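Local structure of diguanylate cyclase (Pseudomonas aeruginosa, 5M3C) at residues Ala36-Asp41 against His101-Leu106; Leu59-Ile64 against Asp84-Leu89; Gly128-Pro133 against Pro140-Asn145; Arg175-Thr180 against Pro218-Ile223. The protein binds guanosine-5'-triphosphate and calcium in its GGDEF domain, which the same chain joins to an EAL domain with a calcium site of its own. All coordinates share one frame; numbering follows the deposited sequence.

Contact 1: Ala36-Asp41 against His101-Leu106; sequences AVLFID and HVARKL. With CA (calcium ion), chain G.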
loop_
_atom_site.group_PDB
_atom_site.type_symbol
_atom_site.label_atom_id
_atom_site.label_comp_id
_atom_site.label_asym_id
_atom_site.label_seq_id
_atom_site.Cartn_x
_atom_site.Cartn_y
_atom_site.Cartn_z
ATOM N N ALA B 36 28.982 -8.912 27.702
ATOM C CA ALA B 36 27.621 -8.900 27.186
ATOM C C ALA B 36 26.913 -10.238 27.339
ATOM O O ALA B 36 27.518 -11.299 27.214
ATOM C CB ALA B 36 27.625 -8.483 25.724
ATOM N N VAL B 37 25.618 -10.161 27.616
ATOM C CA VAL B 37 24.740 -11.315 27.607
ATOM C C VAL B 37 23.643 -11.051 26.586
ATOM O O VAL B 37 22.969 -10.019 26.648
ATOM C CB VAL B 37 24.092 -11.548 28.982
ATOM C CG1 VAL B 37 23.094 -12.693 28.908
ATOM C CG2 VAL B 37 25.159 -11.830 30.029
ATOM N N LEU B 38 23.481 -11.972 25.642
ATOM C CA LEU B 38 22.493 -11.819 24.578
ATOM C C LEU B 38 21.378 -12.846 24.713
ATOM O O LEU B 38 21.638 -14.041 24.845
ATOM C CB LEU B 38 23.152 -11.951 23.201
ATOM C CG LEU B 38 23.875 -10.706 22.673
ATOM C CD1 LEU B 38 24.947 -10.240 23.647
ATOM C CD2 LEU B 38 24.486 -10.962 21.305
ATOM N N PHE B 39 20.138 -12.366 24.672
ATOM C CA PHE B 39 18.959 -13.221 24.758
ATOM C C PHE B 39 18.292 -13.339 23.393
ATOM O O PHE B 39 17.848 -12.336 22.825
ATOM C CB PHE B 39 17.963 -12.637 25.756
ATOM C CG PHE B 39 17.027 -13.650 26.341
ATOM C CD1 PHE B 39 16.059 -14.250 25.559
ATOM C CD2 PHE B 39 17.112 -13.997 27.679
ATOM C CE1 PHE B 39 15.195 -15.184 26.097
ATOM C CE2 PHE B 39 16.253 -14.930 28.224
ATOM C CZ PHE B 39 15.292 -15.524 27.432
ATOM N N ILE B 40 18.220 -14.563 22.874
ATOM C CA ILE B 40 17.666 -14.801 21.540
ATOM C C ILE B 40 16.449 -15.719 21.574
ATOM O O ILE B 40 16.552 -16.880 21.949
ATOM C CB ILE B 40 18.705 -15.443 20.606
ATOM C CG1 ILE B 40 19.896 -14.501 20.408
ATOM C CG2 ILE B 40 18.061 -15.795 19.273
ATOM C CD1 ILE B 40 20.989 -15.073 19.529
ATOM N N ASP B 41 15.303 -15.194 21.152
ATOM C CA ASP B 41 14.055 -15.948 21.148
ATOM C C ASP B 41 13.532 -16.075 19.720
ATOM O O ASP B 41 13.251 -15.072 19.066
ATOM C CB ASP B 41 13.025 -15.241 22.032
ATOM C CG ASP B 41 11.766 -16.064 22.247
ATOM O OD1 ASP B 41 11.345 -16.770 21.308
ATOM O OD2 ASP B 41 11.189 -15.997 23.353
ATOM N N HIS B 101 28.480 -5.156 17.209
ATOM C CA HIS B 101 29.048 -5.870 16.085
ATOM C C HIS B 101 28.667 -7.346 16.129
ATOM O O HIS B 101 28.216 -7.903 15.131
ATOM C CB HIS B 101 30.570 -5.708 16.093
ATOM C CG HIS B 101 31.279 -6.608 15.132
ATOM N ND1 HIS B 101 31.167 -6.470 13.765
ATOM C CD2 HIS B 101 32.114 -7.655 15.338
ATOM C CE1 HIS B 101 31.899 -7.396 13.169
ATOM N NE2 HIS B 101 32.484 -8.127 14.102
ATOM N N VAL B 102 28.838 -7.971 17.289
ATOM C CA VAL B 102 28.607 -9.408 17.431
ATOM C C VAL B 102 27.118 -9.740 17.377
ATOM O O VAL B 102 26.725 -10.799 16.885
ATOM C CB VAL B 102 29.203 -9.953 18.745
ATOM C CG1 VAL B 102 28.935 -11.445 18.879
ATOM C CG2 VAL B 102 30.699 -9.679 18.806
ATOM N N ALA B 103 26.289 -8.835 17.883
ATOM C CA ALA B 103 24.844 -9.031 17.841
ATOM C C ALA B 103 24.347 -9.245 16.410
ATOM O O ALA B 103 23.555 -10.155 16.151
ATOM C CB ALA B 103 24.137 -7.844 18.474
ATOM N N ARG B 104 24.822 -8.411 15.487
ATOM C CA ARG B 104 24.352 -8.437 14.100
ATOM C C ARG B 104 24.795 -9.710 13.391
ATOM O O ARG B 104 24.015 -10.331 12.672
ATOM C CB ARG B 104 24.848 -7.211 13.328
ATOM C CG ARG B 104 24.765 -5.906 14.105
ATOM C CD ARG B 104 24.416 -4.729 13.207
ATOM N NE ARG B 104 22.978 -4.657 12.956
ATOM C CZ ARG B 104 22.113 -3.985 13.714
ATOM N NH1 ARG B 104 22.528 -3.309 14.780
ATOM N NH2 ARG B 104 20.823 -3.987 13.403
ATOM N N LYS B 105 26.052 -10.089 13.587
ATOM C CA LYS B 105 26.534 -11.382 13.119
ATOM C C LYS B 105 25.458 -12.433 13.353
ATOM O O LYS B 105 25.078 -13.168 12.438
ATOM C CB LYS B 105 27.805 -11.786 13.873
ATOM C CG LYS B 105 29.098 -11.645 13.087
ATOM C CD LYS B 105 29.446 -12.933 12.354
ATOM N N LEU B 106 24.973 -12.490 14.592
ATOM C CA LEU B 106 24.009 -13.503 15.004
ATOM C C LEU B 106 22.665 -13.319 14.307
ATOM O O LEU B 106 21.975 -14.294 14.016
ATOM C CB LEU B 106 23.832 -13.479 16.524
ATOM C CG LEU B 106 25.079 -13.852 17.333
ATOM C CD1 LEU B 106 24.960 -13.355 18.763
ATOM C CD2 LEU B 106 25.326 -15.352 17.307
HETATM CA CA CA G . 9.468 -17.454 20.284
#
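D41 OD1 binds the calcium ion at 2.2 Å from the strand whose L38 and I40 pack on A103 and L106 of helix 96-108. D84 OD2 and the main-chain oxygen of L42 are further protein ligands of the same ion, and GTP touches D41. D41 leaves the strand on the face opposite the helix, and with CG anti to the backbone N (chi1 -172°) its OD1 comes to the ion. On the helix face, L38 is central: its CD2 reaches CD1 of L106 at 3.5 Å, the two side chains running obliquely across each other. The same methyl rests on A103, 4.0 Å from its CA and 4.2 Å from its CB. I40 adds a looser touch one strand repeat further on, CD1 to L106 CD1 at 4.4 Å. Strand 36-41 and helix 101-106 run nearly parallel, 24° apart, their axes 10.5 Å from each other. The alternation of the strand divides its work: L38 and I40 serve the helix, while V37, F39 and D41 touch helix 139-155. All side chains meeting here are apolar, so burial and shape join the segments; the strand's polar work falls to D41 and to its backbone, paired with both neighbouring strands.

Contact 2: Leu59-Ile64 against Asp84-Leu89; sequences LLLKAI and DEFIIL. With CA (calcium ion), chain G; GTP (guanosine-5'-triphosphate), chain I.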
loop_
_atom_site.group_PDB
_atom_site.type_symbol
_atom_site.label_atom_id
_atom_site.label_comp_id
_atom_site.label_asym_id
_atom_site.label_seq_id
_atom_site.Cartn_x
_atom_site.Cartn_y
_atom_site.Cartn_z
ATOM N N LEU B 59 14.771 -30.633 14.221
ATOM C CA LEU B 59 15.870 -30.520 13.268
ATOM C C LEU B 59 16.204 -29.048 13.028
ATOM O O LEU B 59 17.376 -28.672 12.940
ATOM C CB LEU B 59 15.506 -31.208 11.948
ATOM N N LEU B 60 15.170 -28.218 12.930
ATOM C CA LEU B 60 15.368 -26.780 12.770
ATOM C C LEU B 60 16.094 -26.169 13.966
ATOM O O LEU B 60 17.014 -25.372 13.794
ATOM C CB LEU B 60 14.032 -26.067 12.553
ATOM C CG LEU B 60 13.428 -26.211 11.155
ATOM C CD1 LEU B 60 12.113 -25.453 11.068
ATOM C CD2 LEU B 60 14.399 -25.720 10.092
ATOM N N LEU B 61 15.681 -26.536 15.175
ATOM C CA LEU B 61 16.340 -26.041 16.383
ATOM C C LEU B 61 17.795 -26.488 16.411
ATOM O O LEU B 61 18.700 -25.683 16.649
ATOM C CB LEU B 61 15.622 -26.539 17.638
ATOM C CG LEU B 61 14.242 -25.937 17.908
ATOM C CD1 LEU B 61 13.552 -26.669 19.050
ATOM C CD2 LEU B 61 14.356 -24.453 18.209
ATOM N N LYS B 62 18.012 -27.777 16.167
ATOM C CA LYS B 62 19.359 -28.331 16.110
ATOM C C LYS B 62 20.197 -27.555 15.101
ATOM O O LYS B 62 21.346 -27.201 15.373
ATOM C CB LYS B 62 19.313 -29.812 15.727
ATOM C CG LYS B 62 20.647 -30.529 15.872
ATOM N N ALA B 63 19.607 -27.288 13.940
ATOM C CA ALA B 63 20.293 -26.569 12.868
ATOM C C ALA B 63 20.618 -25.135 13.272
ATOM O O ALA B 63 21.715 -24.639 13.007
ATOM C CB ALA B 63 19.445 -26.576 11.607
ATOM N N ILE B 64 19.660 -24.471 13.909
ATOM C CA ILE B 64 19.861 -23.103 14.361
ATOM C C ILE B 64 20.977 -23.059 15.397
ATOM O O ILE B 64 21.872 -22.218 15.329
ATOM C CB ILE B 64 18.586 -22.517 14.992
ATOM C CG1 ILE B 64 17.465 -22.425 13.957
ATOM C CG2 ILE B 64 18.869 -21.136 15.563
ATOM C CD1 ILE B 64 16.105 -22.171 14.569
ATOM N N ASP B 84 12.396 -22.394 22.770
ATOM C CA ASP B 84 12.985 -21.806 21.575
ATOM C C ASP B 84 13.842 -20.605 21.951
ATOM O O ASP B 84 14.043 -19.698 21.144
ATOM C CB ASP B 84 11.895 -21.376 20.595
ATOM C CG ASP B 84 11.123 -20.163 21.076
ATOM O OD1 ASP B 84 10.964 -20.008 22.305
ATOM O OD2 ASP B 84 10.674 -19.364 20.226
ATOM N N GLU B 85 14.345 -20.600 23.182
ATOM C CA GLU B 85 15.153 -19.489 23.667
ATOM C C GLU B 85 16.604 -19.905 23.859
ATOM O O GLU B 85 16.894 -20.904 24.519
ATOM C CB GLU B 85 14.591 -18.950 24.983
ATOM C CG GLU B 85 13.302 -18.161 24.833
ATOM C CD GLU B 85 12.732 -17.720 26.165
ATOM O OE1 GLU B 85 12.866 -18.483 27.146
ATOM O OE2 GLU B 85 12.148 -16.618 26.230
ATOM N N PHE B 86 17.509 -19.131 23.267
ATOM C CA PHE B 86 18.942 -19.335 23.422
ATOM C C PHE B 86 19.535 -18.128 24.126
ATOM O O PHE B 86 19.037 -17.009 23.989
ATOM C CB PHE B 86 19.611 -19.513 22.061
ATOM C CG PHE B 86 19.049 -20.645 21.255
ATOM C CD1 PHE B 86 17.928 -20.457 20.465
ATOM C CD2 PHE B 86 19.637 -21.898 21.291
ATOM C CE1 PHE B 86 17.403 -21.498 19.723
ATOM C CE2 PHE B 86 19.117 -22.945 20.554
ATOM C CZ PHE B 86 17.997 -22.744 19.768
ATOM N N ILE B 87 20.602 -18.360 24.880
ATOM C CA ILE B 87 21.273 -17.286 25.593
ATOM C C ILE B 87 22.768 -17.361 25.332
ATOM O O ILE B 87 23.338 -18.449 25.224
ATOM C CB ILE B 87 20.971 -17.337 27.102
ATOM C CG1 ILE B 87 21.316 -15.994 27.749
ATOM C CG2 ILE B 87 21.716 -18.489 27.764
ATOM C CD1 ILE B 87 20.539 -15.714 29.017
ATOM N N ILE B 88 23.394 -16.195 25.220
ATOM C CA ILE B 88 24.778 -16.106 24.784
ATOM C C ILE B 88 25.591 -15.192 25.690
ATOM O O ILE B 88 25.077 -14.204 26.214
ATOM C CB ILE B 88 24.858 -15.581 23.340
ATOM C CG1 ILE B 88 24.139 -16.542 22.394
ATOM C CG2 ILE B 88 26.305 -15.407 22.905
ATOM C CD1 ILE B 88 23.932 -15.987 21.003
ATOM N N LEU B 89 26.866 -15.529 25.858
ATOM C CA LEU B 89 27.763 -14.777 26.724
ATOM C C LEU B 89 29.000 -14.350 25.940
ATOM O O LEU B 89 29.606 -15.154 25.233
ATOM C CB LEU B 89 28.144 -15.633 27.941
ATOM C CG LEU B 89 29.018 -15.072 29.075
ATOM C CD1 LEU B 89 30.473 -15.479 28.893
ATOM C CD2 LEU B 89 28.895 -13.564 29.230
HETATM CA CA CA G . 9.468 -17.454 20.284
HETATM P PG GTP I . 6.949 -15.139 19.411
HETATM O O1G GTP I . 5.884 -14.288 20.060
HETATM O O2G GTP I . 7.663 -14.481 18.256
HETATM O O3G GTP I . 7.878 -15.820 20.387
HETATM O O3B GTP I . 6.156 -16.334 18.677
HETATM P PB GTP I . 6.316 -17.868 19.141
HETATM O O1B GTP I . 5.230 -18.681 18.478
HETATM O O2B GTP I . 7.759 -18.280 18.968
HETATM O O3A GTP I . 5.961 -17.737 20.709
HETATM P PA GTP I . 6.549 -18.741 21.822
HETATM O O1A GTP I . 5.551 -18.831 22.952
HETATM O O2A GTP I . 7.985 -18.371 22.113
HETATM O "O5'" GTP I . 6.543 -20.144 21.054
HETATM C "C5'" GTP I . 7.568 -21.081 21.334
HETATM C "C4'" GTP I . 7.356 -22.274 20.426
HETATM O "O4'" GTP I . 8.537 -23.077 20.408
HETATM C "C3'" GTP I . 6.205 -23.145 20.918
HETATM O "O3'" GTP I . 5.214 -23.300 19.899
HETATM C "C2'" GTP I . 6.844 -24.475 21.259
HETATM O "O2'" GTP I . 6.026 -25.582 20.875
HETATM C "C1'" GTP I . 8.141 -24.444 20.472
HETATM N N9 GTP I . 9.160 -25.285 21.127
HETATM C C8 GTP I . 9.705 -25.091 22.340
HETATM N N7 GTP I . 10.604 -26.073 22.611
HETATM C C5 GTP I . 10.632 -26.907 21.555
HETATM C C6 GTP I . 11.352 -28.140 21.181
HETATM O O6 GTP I . 12.184 -28.647 21.961
HETATM N N1 GTP I . 11.091 -28.693 19.987
HETATM C C2 GTP I . 10.199 -28.159 19.131
HETATM N N2 GTP I . 9.983 -28.770 17.940
HETATM N N3 GTP I . 9.503 -27.031 19.410
HETATM C C4 GTP I . 9.676 -26.380 20.581
#
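The GGDEF signature, residues 82-86, supplies D84 and F86, the two residues on which L61 and I64 of helix 54-70 pack. L61 CD2 comes to the edge of the F86 ring, near its plane, 4.3 Å from CZ, and lies 4.5 Å from the CA of D84. I64 approaches the same ring obliquely, its CG2 4.4 Å from F86 CE1. The other branch of L61 serves the ligand: with CG anti to the carbonyl carbon (chi1 -70°), the side chain forks so that CD1 sits over the face of the guanine, 3.3 Å from N1 of GTP. The signature spans the tight turn between antiparallel strands 77-82 and 85-90, as in other GGDEF domains, and so places D84 in the nucleotide pocket. There D84 OD2 binds calcium at 2.3 Å. GTP gives the ion one oxygen from each phosphate, O3G and O2B both at 2.3 Å and O2A at 2.5 Å; D41 and L42 of strand 35-43 complete the six. F45 of helix 45-52 touches both L61 and D84, while L42 also lies against L61 and I64.

Contact 3: Gly128-Pro133 against Pro140-Asn145; sequences GIALFP and PTLVKN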
loop_
_atom_site.group_PDB
_atom_site.type_symbol
_atom_site.label_atom_id
_atom_site.label_comp_id
_atom_site.label_asym_id
_atom_site.label_seq_id
_atom_site.Cartn_x
_atom_site.Cartn_y
_atom_site.Cartn_z
ATOM N N GLY B 128 17.803 -9.546 22.420
ATOM C CA GLY B 128 17.959 -8.536 23.458
ATOM C C GLY B 128 19.380 -8.564 23.969
ATOM O O GLY B 128 19.970 -9.633 24.094
ATOM N N ILE B 129 19.940 -7.394 24.259
ATOM C CA ILE B 129 21.321 -7.316 24.738
ATOM C C ILE B 129 21.407 -6.702 26.129
ATOM O O ILE B 129 20.805 -5.663 26.393
ATOM C CB ILE B 129 22.206 -6.476 23.796
ATOM C CG1 ILE B 129 22.027 -6.922 22.346
ATOM C CG2 ILE B 129 23.668 -6.595 24.202
ATOM C CD1 ILE B 129 22.807 -6.084 21.356
ATOM N N ALA B 130 22.164 -7.346 27.013
ATOM C CA ALA B 130 22.448 -6.780 28.329
ATOM C C ALA B 130 23.950 -6.736 28.547
ATOM O O ALA B 130 24.619 -7.758 28.452
ATOM C CB ALA B 130 21.780 -7.600 29.419
ATOM N N LEU B 131 24.478 -5.552 28.837
ATOM C CA LEU B 131 25.912 -5.380 29.049
ATOM C C LEU B 131 26.246 -5.409 30.533
ATOM O O LEU B 131 25.453 -4.961 31.358
ATOM C CB LEU B 131 26.379 -4.050 28.454
ATOM C CG LEU B 131 26.385 -3.946 26.928
ATOM C CD1 LEU B 131 26.410 -2.490 26.491
ATOM C CD2 LEU B 131 27.567 -4.702 26.343
ATOM N N PHE B 132 27.415 -5.942 30.873
ATOM C CA PHE B 132 27.914 -5.830 32.241
ATOM C C PHE B 132 29.248 -5.092 32.265
ATOM O O PHE B 132 30.073 -5.253 31.359
ATOM C CB PHE B 132 28.014 -7.195 32.937
ATOM C CG PHE B 132 28.863 -8.207 32.216
ATOM C CD1 PHE B 132 28.303 -9.056 31.276
ATOM C CD2 PHE B 132 30.208 -8.344 32.516
ATOM C CE1 PHE B 132 29.075 -10.005 30.629
ATOM C CE2 PHE B 132 30.985 -9.289 31.871
ATOM C CZ PHE B 132 30.419 -10.122 30.928
ATOM N N PRO B 133 29.453 -4.285 33.304
ATOM C CA PRO B 133 28.506 -4.198 34.423
ATOM C C PRO B 133 27.488 -3.057 34.319
ATOM O O PRO B 133 26.843 -2.724 35.313
ATOM C CB PRO B 133 29.418 -3.973 35.636
ATOM C CG PRO B 133 30.661 -3.370 35.080
ATOM C CD PRO B 133 30.833 -3.979 33.720
ATOM N N PRO B 140 21.535 -13.359 37.618
ATOM C CA PRO B 140 20.076 -13.246 37.509
ATOM C C PRO B 140 19.591 -11.943 36.863
ATOM O O PRO B 140 18.719 -11.973 35.990
ATOM C CB PRO B 140 19.608 -13.323 38.966
ATOM C CG PRO B 140 20.696 -14.049 39.683
ATOM C CD PRO B 140 21.968 -13.651 38.997
ATOM N N THR B 141 20.154 -10.813 37.283
ATOM C CA THR B 141 19.693 -9.515 36.785
ATOM C C THR B 141 20.136 -9.280 35.341
ATOM O O THR B 141 19.436 -8.618 34.571
ATOM C CB THR B 141 20.179 -8.338 37.657
ATOM O OG1 THR B 141 21.567 -8.095 37.412
ATOM C CG2 THR B 141 19.949 -8.621 39.140
ATOM N N LEU B 142 21.297 -9.821 34.980
ATOM C CA LEU B 142 21.783 -9.726 33.610
ATOM C C LEU B 142 20.881 -10.527 32.683
ATOM O O LEU B 142 20.494 -10.049 31.611
ATOM C CB LEU B 142 23.229 -10.218 33.504
ATOM C CG LEU B 142 24.294 -9.218 33.965
ATOM C CD1 LEU B 142 25.684 -9.834 33.893
ATOM C CD2 LEU B 142 24.233 -7.941 33.137
ATOM N N VAL B 143 20.537 -11.742 33.101
ATOM C CA VAL B 143 19.606 -12.569 32.335
ATOM C C VAL B 143 18.243 -11.882 32.253
ATOM O O VAL B 143 17.667 -11.756 31.170
ATOM C CB VAL B 143 19.443 -13.973 32.951
ATOM C CG1 VAL B 143 18.205 -14.661 32.398
ATOM C CG2 VAL B 143 20.682 -14.815 32.690
ATOM N N LYS B 144 17.740 -11.435 33.403
ATOM C CA LYS B 144 16.460 -10.726 33.462
ATOM C C LYS B 144 16.442 -9.562 32.478
ATOM O O LYS B 144 15.589 -9.485 31.592
ATOM C CB LYS B 144 16.211 -10.206 34.883
ATOM C CG LYS B 144 14.922 -9.415 35.048
ATOM N N ASN B 145 17.396 -8.656 32.641
ATOM C CA ASN B 145 17.457 -7.465 31.807
ATOM C C ASN B 145 17.660 -7.828 30.336
ATOM O O ASN B 145 17.089 -7.185 29.457
ATOM C CB ASN B 145 18.561 -6.529 32.303
ATOM C CG ASN B 145 18.285 -5.992 33.697
ATOM O OD1 ASN B 145 17.198 -6.181 34.246
ATOM N ND2 ASN B 145 19.271 -5.320 34.279
#
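Apolar packing between F132 and L142 leads this contact, the two side chains crossing at about a right angle. L142 CD1 lies 3.6 Å from F132 CB and meets the adjoining ring obliquely. CB and the root of the ring are what L142 meets, and the rest of the ring goes on to L25 and A28 of helix 14-31. CD2 of L142 faces the strand and keeps a loose 4.5 Å from A130 CB. A second group of touches joins side chains to backbone. A130 CB, directed at the helix, is 3.5 Å from the O of L142 and 4.2 Å from the C of N145, while L142 CD2 lies 3.7 Å from the O of L131. Such a small side chain lets the backbones come near, with A130 and L142 CA atoms 6.1 Å apart. Polar links run to the connecting loop: N145 ND2 hydrogen-bonds to the O of D135, T141 OG1 to D138 OD1, and L131 N to D135 OD2, tying the loop to both elements. Strand 128-132 and helix 140-145 run roughly antiparallel at 150°, axes 7.7 Å apart, as befits the first half of a beta-alpha-beta crossover, here from strand 119-132 through helix 139-155 to parallel strand 161-163.

Contact 4: Arg175-Thr180 against Pro218-Ile223; sequences RMALET and PLFGEI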
loop_
_atom_site.group_PDB
_atom_site.type_symbol
_atom_site.label_atom_id
_atom_site.label_comp_id
_atom_site.label_asym_id
_atom_site.label_seq_id
_atom_site.Cartn_x
_atom_site.Cartn_y
_atom_site.Cartn_z
ATOM N N ARG B 175 2.772 -5.685 29.663
ATOM C CA ARG B 175 2.228 -6.272 28.448
ATOM C C ARG B 175 1.700 -7.672 28.740
ATOM O O ARG B 175 0.639 -8.054 28.251
ATOM C CB ARG B 175 3.295 -6.338 27.354
ATOM C CG ARG B 175 2.740 -6.260 25.940
ATOM C CD ARG B 175 3.312 -7.359 25.056
ATOM N NE ARG B 175 2.775 -8.668 25.425
ATOM C CZ ARG B 175 1.710 -9.237 24.859
ATOM N NH1 ARG B 175 1.300 -10.430 25.273
ATOM N NH2 ARG B 175 1.056 -8.624 23.879
ATOM N N MET B 176 2.441 -8.435 29.540
ATOM C CA MET B 176 2.018 -9.783 29.909
ATOM C C MET B 176 0.754 -9.741 30.774
ATOM O O MET B 176 -0.185 -10.510 30.565
ATOM C CB MET B 176 3.134 -10.512 30.663
ATOM C CG MET B 176 4.311 -10.941 29.801
ATOM S SD MET B 176 5.710 -11.478 30.806
ATOM C CE MET B 176 6.935 -11.811 29.544
ATOM N N ALA B 177 0.739 -8.839 31.749
ATOM C CA ALA B 177 -0.405 -8.705 32.635
ATOM C C ALA B 177 -1.657 -8.386 31.828
ATOM O O ALA B 177 -2.649 -9.122 31.874
ATOM C CB ALA B 177 -0.144 -7.619 33.666
ATOM N N LEU B 178 -1.600 -7.294 31.073
ATOM C CA LEU B 178 -2.756 -6.858 30.293
ATOM C C LEU B 178 -3.309 -7.978 29.414
ATOM O O LEU B 178 -4.518 -8.053 29.179
ATOM C CB LEU B 178 -2.409 -5.634 29.446
ATOM C CG LEU B 178 -2.255 -4.340 30.249
ATOM C CD1 LEU B 178 -1.878 -3.182 29.339
ATOM C CD2 LEU B 178 -3.529 -4.023 31.016
ATOM N N GLU B 179 -2.432 -8.852 28.929
ATOM C CA GLU B 179 -2.888 -9.985 28.139
ATOM C C GLU B 179 -3.803 -10.860 28.987
ATOM O O GLU B 179 -4.926 -11.161 28.584
ATOM C CB GLU B 179 -1.716 -10.808 27.606
ATOM C CG GLU B 179 -2.157 -12.085 26.905
ATOM C CD GLU B 179 -1.011 -12.846 26.266
ATOM O OE1 GLU B 179 -1.274 -13.901 25.652
ATOM O OE2 GLU B 179 0.150 -12.398 26.373
ATOM N N THR B 180 -3.324 -11.253 30.164
ATOM C CA THR B 180 -4.097 -12.131 31.042
ATOM C C THR B 180 -5.415 -11.473 31.408
ATOM O O THR B 180 -6.471 -12.112 31.404
ATOM C CB THR B 180 -3.342 -12.463 32.343
ATOM O OG1 THR B 180 -2.756 -11.271 32.877
ATOM C CG2 THR B 180 -2.251 -13.482 32.089
ATOM N N PRO B 218 -9.790 -1.587 37.471
ATOM C CA PRO B 218 -9.485 -0.799 38.667
ATOM C C PRO B 218 -7.992 -0.534 38.841
ATOM O O PRO B 218 -7.592 0.581 39.180
ATOM C CB PRO B 218 -9.995 -1.680 39.813
ATOM C CG PRO B 218 -10.995 -2.593 39.194
ATOM C CD PRO B 218 -10.546 -2.811 37.783
ATOM N N LEU B 219 -7.183 -1.562 38.614
ATOM C CA LEU B 219 -5.740 -1.460 38.766
ATOM C C LEU B 219 -5.121 -0.560 37.702
ATOM O O LEU B 219 -4.129 0.115 37.960
ATOM C CB LEU B 219 -5.107 -2.855 38.703
ATOM C CG LEU B 219 -3.608 -2.963 39.006
ATOM C CD1 LEU B 219 -3.295 -2.471 40.409
ATOM C CD2 LEU B 219 -3.132 -4.396 38.838
ATOM N N PHE B 220 -5.711 -0.545 36.511
ATOM C CA PHE B 220 -5.126 0.179 35.383
ATOM C C PHE B 220 -5.974 1.359 34.925
ATOM O O PHE B 220 -5.529 2.169 34.113
ATOM C CB PHE B 220 -4.916 -0.772 34.205
ATOM C CG PHE B 220 -4.032 -1.941 34.524
ATOM C CD1 PHE B 220 -2.656 -1.791 34.576
ATOM C CD2 PHE B 220 -4.575 -3.187 34.772
ATOM C CE1 PHE B 220 -1.839 -2.864 34.871
ATOM C CE2 PHE B 220 -3.764 -4.264 35.067
ATOM C CZ PHE B 220 -2.393 -4.103 35.116
ATOM N N GLY B 221 -7.193 1.448 35.446
ATOM C CA GLY B 221 -8.137 2.480 35.029
ATOM C C GLY B 221 -8.770 2.159 33.688
ATOM O O GLY B 221 -8.830 0.994 33.279
ATOM N N GLU B 222 -9.250 3.195 33.007
ATOM C CA GLU B 222 -9.824 3.040 31.676
ATOM C C GLU B 222 -8.724 2.748 30.666
ATOM O O GLU B 222 -7.904 3.610 30.356
ATOM C CB GLU B 222 -10.597 4.297 31.260
ATOM C CG GLU B 222 -12.083 4.263 31.596
ATOM C CD GLU B 222 -12.902 3.471 30.588
ATOM O OE1 GLU B 222 -12.427 3.279 29.446
ATOM O OE2 GLU B 222 -14.027 3.047 30.937
ATOM N N ILE B 223 -8.706 1.523 30.161
ATOM C CA ILE B 223 -7.751 1.140 29.139
ATOM C C ILE B 223 -8.335 1.484 27.775
ATOM O O ILE B 223 -9.380 0.962 27.390
ATOM C CB ILE B 223 -7.428 -0.362 29.218
ATOM C CG1 ILE B 223 -7.002 -0.727 30.643
ATOM C CG2 ILE B 223 -6.326 -0.722 28.233
ATOM C CD1 ILE B 223 -7.014 -2.212 30.929
#
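The F220 ring has a leucine over each face: L178 CD2 from helix 168-187 on one, L219 CG on the opposite one. The methyl of L178 sits 4.0 Å from the ring centroid and 8° off the ring normal, a CH-pi contact. H217, at the end of strand 206-217, meets the same ring in a T-shaped (edge-to-face) pair, and F220 and G221 both face it in a beta bulge. A177 CB approaches obliquely, 4.4 Å from F220 CZ. A second flat group, the R175 guanidinium, has E179 OE2 at its edge and in its plane, with NH1 to OE2 at 2.5 Å, a salt bridge spanning one turn of the helix. E179 OE1 pairs with R183. L178 carries CG anti to its carbonyl carbon (chi1 -73°), which brings CD2 over the ring and, at about a right angle to that, against I223. The I223 side chain slides past that of L178 in the opposite direction, CD1 to CD2 at 3.9 Å. R227 and L231 of helix 225-234 also touch L178. The contact thus joins helix 168-187, which leads from the GGDEF domain into the EAL domain, to the loop between strand 206-217 and helix 225-234. Across the segments the chemistry is dispersive, a methyl on a pi face beside aliphatic packing; nearly a turn earlier, R175 NH2 reaches helix 225-234 by a salt bridge to D234, so charged and apolar links to it lie side by side.

Contacts 1, 2 and 3 belong to the GGDEF domain and share one mixed sheet, in which strand 35-43 lies between 85-90 and 119-132. Along the chain contact 2 is nested within the loop closed by contact 1; contact 3 follows, then contact 4. Contact 1 is central, its centre 12 Å from those of contacts 2 and 3, which are 19 Å apart; backbone bonds I40 O to F86 N and V37 N to A130 O join them. Contacts 1 and 2 supply one calcium site, from strand 35-43 and from the turn leading into its neighbour 85-90. Contact 4, centred 26 to 32 Å from the others with nearest atoms about 8 to 9 Å away, lies where the chain passes into the EAL domain.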